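Local coordinates for protein Aureochrome1 (Vaucheria frigida, PDB 3UE6) that senses blue light through a flavin mononucleotide-binding LOV domain of the PAS fold and probably passes the signal on by light-induced structural change, at residues F127-L132 with V140-V145; S110-N115 with T122-F127. One frame throughout, in Å; residues are numbered along the deposited sequence.

How the interactions relate
Both interactions are antiparallel strand pairs of the same PAS sheet, and both use strand 122-133, which lies between its neighbours 139-145 and 109-116. They run in series along the chain and share F127, whose ring belongs to the flavin pocket. Interaction 1 is a buried contact deep in the domain; its flavin-facing side is mainly apolar, with G144 leaving room for the cofactor. Interaction 2, at the edge strand of the chain's sheet, is also largely buried but has exposed S110 and T122 at its ends. Here two asparagines give the flavin side a polar character, while tryptophan, leucine and cysteine occupy the opposite face.

Interaction 1 (F127-L132 with V140-V145); sequences FFVAGL and VNYVGV. With FMN (flavin mononucleotide), chain G.
A130 and V143 meet in the middle of the antiparallel pair, CB of A130 lying 4.0 Å from CG1 of V143. This methyl sits between the backbone N and the carbonyl carbon of V143 (chi1 52°), which directs it at the alanine. On the same face, L132 crosses N141 at an angle and touches its CB with CD1 at 3.8 Å. The flavin-side face is built differently. CG2 of V129 reaches CD1 of Y142 at 3.7 Å, and the tyrosine ring also lies close to CA of G131, where a side chain would crowd it. CB of Y142 approaches the flavin methyl C7M. G144 spares the flavin, since a CB there would collide with its C6; its CA instead meets the edge of the F127 ring. One face of that ring is covered by the isoalloxazine, with FMN C4A lying 3.4 Å above the ring plane.

Outward from these side chains runs the backbone ladder. F128 N donates to V145 O at 2.9 Å, and V145 N returns a bond to F128 O. A130 and V143 repeat the reciprocal pair. At the end of the ladder L132 N binds N141 O at 2.7 Å, while L132 O receives V140 N at 2.6 Å and, weakly, N141 N. V140 and N141 thus both face L132 in a classic beta bulge. The amide ND2 of N141 is satisfied by T51 O.

The two strands form a beta hairpin of the antiparallel PAS sheet, one face of which lines the flavin pocket of the LOV domain. Strand 139-145 is flanked on its other side by strand 48-52. Helix 36-43 packs against the face of A130, L132 and V143 through S36, L37 and L41, and Q45 and Y62 of the second subunit touch L132 and N141, respectively.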
loop_
_atom_site.group_PDB
_atom_site.type_symbol
_atom_site.label_atom_id
_atom_site.label_comp_id
_atom_site.label_asym_id
_atom_site.label_seq_id
_atom_site.Cartn_x
_atom_site.Cartn_y
_atom_site.Cartn_z
ATOM N N PHE A 127 -0.389 15.589 4.853
ATOM C CA PHE A 127 -0.690 14.193 5.061
ATOM C C PHE A 127 -1.882 13.758 4.190
ATOM O O PHE A 127 -2.934 14.392 4.202
ATOM C CB PHE A 127 -0.925 13.980 6.558
ATOM C CG PHE A 127 -1.976 12.980 6.875
ATOM C CD1 PHE A 127 -1.742 11.632 6.685
ATOM C CD2 PHE A 127 -3.188 13.382 7.403
ATOM C CE1 PHE A 127 -2.709 10.702 6.988
ATOM C CE2 PHE A 127 -4.157 12.458 7.714
ATOM C CZ PHE A 127 -3.919 11.115 7.507
ATOM N N PHE A 128 -1.692 12.696 3.408
ATOM C CA PHE A 128 -2.746 12.163 2.548
ATOM C C PHE A 128 -3.220 10.797 3.040
ATOM O O PHE A 128 -2.423 9.983 3.512
ATOM C CB PHE A 128 -2.279 12.072 1.092
ATOM C CG PHE A 128 -3.272 11.391 0.167
ATOM C CD1 PHE A 128 -4.327 12.100 -0.392
ATOM C CD2 PHE A 128 -3.132 10.050 -0.161
ATOM C CE1 PHE A 128 -5.233 11.479 -1.248
ATOM C CE2 PHE A 128 -4.033 9.427 -1.012
ATOM C CZ PHE A 128 -5.084 10.140 -1.556
ATOM N N VAL A 129 -4.523 10.556 2.925
ATOM C CA VAL A 129 -5.114 9.292 3.347
ATOM C C VAL A 129 -6.074 8.749 2.280
ATOM O O VAL A 129 -6.809 9.508 1.645
ATOM C CB VAL A 129 -5.841 9.434 4.709
ATOM C CG1 VAL A 129 -6.877 10.550 4.667
ATOM C CG2 VAL A 129 -6.483 8.121 5.113
ATOM N N ALA A 130 -6.045 7.436 2.069
ATOM C CA ALA A 130 -6.918 6.796 1.088
ATOM C C ALA A 130 -7.441 5.453 1.580
ATOM O O ALA A 130 -6.671 4.602 2.029
ATOM C CB ALA A 130 -6.200 6.629 -0.247
ATOM N N GLY A 131 -8.757 5.275 1.492
ATOM C CA GLY A 131 -9.387 4.026 1.878
ATOM C C GLY A 131 -9.301 2.978 0.781
ATOM O O GLY A 131 -9.421 3.282 -0.408
ATOM N N LEU A 132 -9.082 1.733 1.184
ATOM C CA LEU A 132 -9.043 0.621 0.250
ATOM C C LEU A 132 -10.267 -0.260 0.477
ATOM O O LEU A 132 -10.544 -0.658 1.606
ATOM C CB LEU A 132 -7.749 -0.168 0.436
ATOM C CG LEU A 132 -6.505 0.719 0.469
ATOM C CD1 LEU A 132 -5.258 -0.076 0.836
ATOM C CD2 LEU A 132 -6.329 1.431 -0.865
ATOM N N VAL A 140 -11.528 -1.562 3.845
ATOM C CA VAL A 140 -10.926 -2.652 4.591
ATOM C C VAL A 140 -9.541 -2.279 5.119
ATOM O O VAL A 140 -9.090 -2.801 6.141
ATOM C CB VAL A 140 -10.856 -3.929 3.721
ATOM C CG1 VAL A 140 -9.487 -4.065 3.075
ATOM C CG2 VAL A 140 -11.190 -5.154 4.554
ATOM N N ASN A 141 -8.881 -1.361 4.420
ATOM C CA ASN A 141 -7.575 -0.854 4.820
ATOM C C ASN A 141 -7.461 0.622 4.499
ATOM O O ASN A 141 -8.195 1.147 3.662
ATOM C CB ASN A 141 -6.456 -1.583 4.077
ATOM C CG ASN A 141 -6.212 -2.978 4.600
ATOM O OD1 ASN A 141 -6.455 -3.962 3.904
ATOM N ND2 ASN A 141 -5.704 -3.074 5.824
ATOM N N TYR A 142 -6.520 1.289 5.156
ATOM C CA TYR A 142 -6.187 2.662 4.817
ATOM C C TYR A 142 -4.691 2.771 4.584
ATOM O O TYR A 142 -3.905 2.091 5.244
ATOM C CB TYR A 142 -6.605 3.615 5.938
ATOM C CG TYR A 142 -8.075 3.985 5.961
ATOM C CD1 TYR A 142 -8.550 5.059 5.218
ATOM C CD2 TYR A 142 -8.979 3.277 6.739
ATOM C CE1 TYR A 142 -9.888 5.412 5.241
ATOM C CE2 TYR A 142 -10.321 3.620 6.771
ATOM C CZ TYR A 142 -10.773 4.688 6.018
ATOM O OH TYR A 142 -12.107 5.039 6.038
ATOM N N VAL A 143 -4.298 3.614 3.639
ATOM C CA VAL A 143 -2.893 3.946 3.466
ATOM C C VAL A 143 -2.687 5.427 3.779
ATOM O O VAL A 143 -3.355 6.289 3.211
ATOM C CB VAL A 143 -2.382 3.593 2.047
ATOM C CG1 VAL A 143 -3.287 4.188 0.973
ATOM C CG2 VAL A 143 -0.938 4.048 1.864
ATOM N N GLY A 144 -1.791 5.715 4.717
ATOM C CA GLY A 144 -1.484 7.087 5.081
ATOM C C GLY A 144 -0.120 7.486 4.554
ATOM O O GLY A 144 0.832 6.712 4.631
ATOM N N VAL A 145 -0.020 8.695 4.012
ATOM C CA VAL A 145 1.250 9.193 3.497
ATOM C C VAL A 145 1.627 10.511 4.166
ATOM O O VAL A 145 0.893 11.497 4.077
ATOM C CB VAL A 145 1.208 9.393 1.972
ATOM C CG1 VAL A 145 2.526 9.972 1.484
ATOM C CG2 VAL A 145 0.904 8.079 1.275
HETATM N N1 FMN G . -3.324 12.019 11.891
HETATM C C2 FMN G . -2.231 12.839 12.080
HETATM O O2 FMN G . -2.319 13.822 12.820
HETATM N N3 FMN G . -1.043 12.559 11.439
HETATM C C4 FMN G . -0.939 11.462 10.613
HETATM O O4 FMN G . 0.119 11.212 10.046
HETATM C C4A FMN G . -2.037 10.633 10.424
HETATM N N5 FMN G . -1.953 9.525 9.599
HETATM C C5A FMN G . -3.051 8.710 9.415
HETATM C C6 FMN G . -2.956 7.603 8.585
HETATM C C7 FMN G . -4.054 6.773 8.389
HETATM C C7M FMN G . -3.942 5.574 7.487
HETATM C C8 FMN G . -5.253 7.058 9.032
HETATM C C8M FMN G . -6.434 6.161 8.819
HETATM C C9 FMN G . -5.349 8.168 9.864
HETATM C C9A FMN G . -4.247 9.000 10.058
HETATM N N10 FMN G . -4.322 10.103 10.895
HETATM C C10 FMN G . -3.231 10.920 11.067
HETATM C "C1'" FMN G . -5.594 10.473 11.596
HETATM C "C2'" FMN G . -5.798 9.800 12.943
HETATM O "O2'" FMN G . -5.435 8.444 12.868
HETATM C "C3'" FMN G . -7.267 9.937 13.331
HETATM O "O3'" FMN G . -8.094 9.315 12.372
HETATM C "C4'" FMN G . -7.631 11.413 13.452
HETATM O "O4'" FMN G . -6.867 11.986 14.487
HETATM C "C5'" FMN G . -9.110 11.643 13.750
HETATM O "O5'" FMN G . -9.583 10.667 14.653
HETATM P P FMN G . -9.828 10.997 16.211
HETATM O O1P FMN G . -8.490 11.337 16.826
HETATM O O2P FMN G . -10.401 9.791 16.910
HETATM O O3P FMN G . -10.773 12.162 16.378
#

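Interaction 2 (S110-N115 with T122-F127); sequences SVCLLN and TFWNLF. With FMN (flavin mononucleotide), chain G.
N115 rests its CB against the ring of F123, 3.7 Å from CE1, and from there reaches to the flavin. Its CG lies beside the backbone N and anti to the carbonyl carbon (chi1 -81°), which carries the amide to the pyrimidine end of the isoalloxazine. At the tip, OD1 takes two bonds: FMN N3 donates at 3.0 Å, almost straight, and N125 ND2 donates at 2.9 Å. The N125 donor comes from above the carbonyl plane of N115, and the two amide planes stand 70° apart. ND2 of N115 bonds weakly to FMN O2 and to its neighbour's carbonyl, L114 O. N125 also lines the flavin pocket; its OD1 accepts a bond from S147 N, which probably helps to orient its ND2 toward N115.

The opposite face is apolar. CD1 of L114 sits over the five-membered ring of W124, 3.7 Å from its centroid and 13° off the normal, a CH-pi contact. SG of C112 approaches the six-membered ring obliquely, 3.9 Å from CE3. Replacing W124 by an alanine removes the indole, and the L114 methyl and C112 sulfur would probably be left without their aromatic partner, with a gap beside them.

Paired backbone bonds join V111 to F127, L113 to N125 and N115 to F123, completing this hairpin of the PAS sheet. Helix 93-105 packs on V111 and F127 through I99, whereas helix 151-161 lies against C112, W124 and L126, contributing Q161, A154 and L157.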
loop_
_atom_site.group_PDB
_atom_site.type_symbol
_atom_site.label_atom_id
_atom_site.label_comp_id
_atom_site.label_asym_id
_atom_site.label_seq_id
_atom_site.Cartn_x
_atom_site.Cartn_y
_atom_site.Cartn_z
ATOM N N SER A 110 -6.316 15.198 1.787
ATOM C CA SER A 110 -5.024 15.522 2.360
ATOM C C SER A 110 -5.148 16.779 3.207
ATOM O O SER A 110 -5.902 17.697 2.876
ATOM C CB SER A 110 -3.976 15.704 1.265
ATOM O OG SER A 110 -4.408 16.628 0.288
ATOM N N VAL A 111 -4.417 16.800 4.315
ATOM C CA VAL A 111 -4.447 17.935 5.223
ATOM C C VAL A 111 -3.043 18.273 5.695
ATOM O O VAL A 111 -2.195 17.390 5.822
ATOM C CB VAL A 111 -5.324 17.649 6.454
ATOM C CG1 VAL A 111 -5.538 18.925 7.244
ATOM C CG2 VAL A 111 -6.651 17.064 6.030
ATOM N N CYS A 112 -2.802 19.554 5.950
ATOM C CA CYS A 112 -1.539 19.996 6.515
ATOM C C CYS A 112 -1.741 20.431 7.969
ATOM O O CYS A 112 -2.446 21.404 8.246
ATOM C CB CYS A 112 -0.949 21.135 5.681
ATOM S SG CYS A 112 0.701 21.656 6.208
ATOM N N LEU A 113 -1.128 19.693 8.891
ATOM C CA LEU A 113 -1.237 19.993 10.318
ATOM C C LEU A 113 0.090 19.808 11.059
ATOM O O LEU A 113 0.991 19.111 10.581
ATOM C CB LEU A 113 -2.337 19.156 10.984
ATOM C CG LEU A 113 -2.535 17.673 10.644
ATOM C CD1 LEU A 113 -1.233 16.942 10.360
ATOM C CD2 LEU A 113 -3.303 16.983 11.762
ATOM N N LEU A 114 0.197 20.437 12.227
ATOM C CA LEU A 114 1.363 20.278 13.085
ATOM C C LEU A 114 1.363 18.906 13.753
ATOM O O LEU A 114 0.420 18.551 14.462
ATOM C CB LEU A 114 1.371 21.357 14.166
ATOM C CG LEU A 114 2.710 21.565 14.872
ATOM C CD1 LEU A 114 3.738 22.045 13.868
ATOM C CD2 LEU A 114 2.565 22.556 16.022
ATOM N N ASN A 115 2.424 18.140 13.520
ATOM C CA ASN A 115 2.606 16.856 14.191
ATOM C C ASN A 115 3.829 16.843 15.107
ATOM O O ASN A 115 4.701 17.708 15.015
ATOM C CB ASN A 115 2.702 15.711 13.176
ATOM C CG ASN A 115 1.349 15.247 12.685
ATOM O OD1 ASN A 115 1.263 14.396 11.797
ATOM N ND2 ASN A 115 0.282 15.806 13.256
ATOM N N THR A 122 8.398 19.370 16.763
ATOM C CA THR A 122 7.273 19.457 15.846
ATOM C C THR A 122 7.697 19.665 14.402
ATOM O O THR A 122 8.819 20.083 14.115
ATOM C CB THR A 122 6.310 20.596 16.234
ATOM O OG1 THR A 122 6.947 21.859 16.011
ATOM C CG2 THR A 122 5.899 20.473 17.685
ATOM N N PHE A 123 6.775 19.369 13.495
ATOM C CA PHE A 123 6.970 19.616 12.076
ATOM C C PHE A 123 5.602 19.697 11.418
ATOM O O PHE A 123 4.650 19.073 11.887
ATOM C CB PHE A 123 7.810 18.500 11.447
ATOM C CG PHE A 123 7.088 17.185 11.320
ATOM C CD1 PHE A 123 6.948 16.343 12.411
ATOM C CD2 PHE A 123 6.560 16.788 10.103
ATOM C CE1 PHE A 123 6.286 15.131 12.290
ATOM C CE2 PHE A 123 5.900 15.579 9.975
ATOM C CZ PHE A 123 5.763 14.749 11.072
ATOM N N TRP A 124 5.490 20.474 10.346
ATOM C CA TRP A 124 4.230 20.538 9.615
ATOM C C TRP A 124 4.105 19.369 8.650
ATOM O O TRP A 124 5.026 19.078 7.886
ATOM C CB TRP A 124 4.067 21.873 8.895
ATOM C CG TRP A 124 3.697 22.956 9.830
ATOM C CD1 TRP A 124 4.550 23.765 10.522
ATOM C CD2 TRP A 124 2.383 23.347 10.219
ATOM N NE1 TRP A 124 3.849 24.646 11.307
ATOM C CE2 TRP A 124 2.497 24.404 11.139
ATOM C CE3 TRP A 124 1.094 22.910 9.871
ATOM C CZ2 TRP A 124 1.406 25.035 11.716
ATOM C CZ3 TRP A 124 0.003 23.534 10.446
ATOM C CH2 TRP A 124 0.164 24.581 11.355
ATOM N N ASN A 125 2.957 18.699 8.698
ATOM C CA ASN A 125 2.745 17.473 7.943
ATOM C C ASN A 125 1.654 17.596 6.883
ATOM O O ASN A 125 0.477 17.701 7.219
ATOM C CB ASN A 125 2.401 16.333 8.912
ATOM C CG ASN A 125 2.242 14.997 8.217
ATOM O OD1 ASN A 125 2.539 14.864 7.033
ATOM N ND2 ASN A 125 1.785 13.994 8.959
ATOM N N LEU A 126 2.049 17.604 5.609
ATOM C CA LEU A 126 1.088 17.449 4.510
ATOM C C LEU A 126 0.779 15.969 4.370
ATOM O O LEU A 126 1.575 15.189 3.845
ATOM C CB LEU A 126 1.613 17.997 3.180
ATOM C CG LEU A 126 0.657 17.817 1.986
ATOM C CD1 LEU A 126 -0.766 18.239 2.346
ATOM C CD2 LEU A 126 1.135 18.561 0.741
ATOM N N PHE A 127 -0.389 15.589 4.853
ATOM C CA PHE A 127 -0.690 14.193 5.061
ATOM C C PHE A 127 -1.882 13.758 4.190
ATOM O O PHE A 127 -2.934 14.392 4.202
ATOM C CB PHE A 127 -0.925 13.980 6.558
ATOM C CG PHE A 127 -1.976 12.980 6.875
ATOM C CD1 PHE A 127 -1.742 11.632 6.685
ATOM C CD2 PHE A 127 -3.188 13.382 7.403
ATOM C CE1 PHE A 127 -2.709 10.702 6.988
ATOM C CE2 PHE A 127 -4.157 12.458 7.714
ATOM C CZ PHE A 127 -3.919 11.115 7.507
HETATM N N1 FMN G . -3.324 12.019 11.891
HETATM C C2 FMN G . -2.231 12.839 12.080
HETATM O O2 FMN G . -2.319 13.822 12.820
HETATM N N3 FMN G . -1.043 12.559 11.439
HETATM C C4 FMN G . -0.939 11.462 10.613
HETATM O O4 FMN G . 0.119 11.212 10.046
HETATM C C4A FMN G . -2.037 10.633 10.424
HETATM N N5 FMN G . -1.953 9.525 9.599
HETATM C C5A FMN G . -3.051 8.710 9.415
HETATM C C6 FMN G . -2.956 7.603 8.585
HETATM C C7 FMN G . -4.054 6.773 8.389
HETATM C C7M FMN G . -3.942 5.574 7.487
HETATM C C8 FMN G . -5.253 7.058 9.032
HETATM C C8M FMN G . -6.434 6.161 8.819
HETATM C C9 FMN G . -5.349 8.168 9.864
HETATM C C9A FMN G . -4.247 9.000 10.058
HETATM N N10 FMN G . -4.322 10.103 10.895
HETATM C C10 FMN G . -3.231 10.920 11.067
HETATM C "C1'" FMN G . -5.594 10.473 11.596
HETATM C "C2'" FMN G . -5.798 9.800 12.943
HETATM O "O2'" FMN G . -5.435 8.444 12.868
HETATM C "C3'" FMN G . -7.267 9.937 13.331
HETATM O "O3'" FMN G . -8.094 9.315 12.372
HETATM C "C4'" FMN G . -7.631 11.413 13.452
HETATM O "O4'" FMN G . -6.867 11.986 14.487
HETATM C "C5'" FMN G . -9.110 11.643 13.750
HETATM O "O5'" FMN G . -9.583 10.667 14.653
HETATM P P FMN G . -9.828 10.997 16.211
HETATM O O1P FMN G . -8.490 11.337 16.826
HETATM O O2P FMN G . -10.401 9.791 16.910
HETATM O O3P FMN G . -10.773 12.162 16.378
#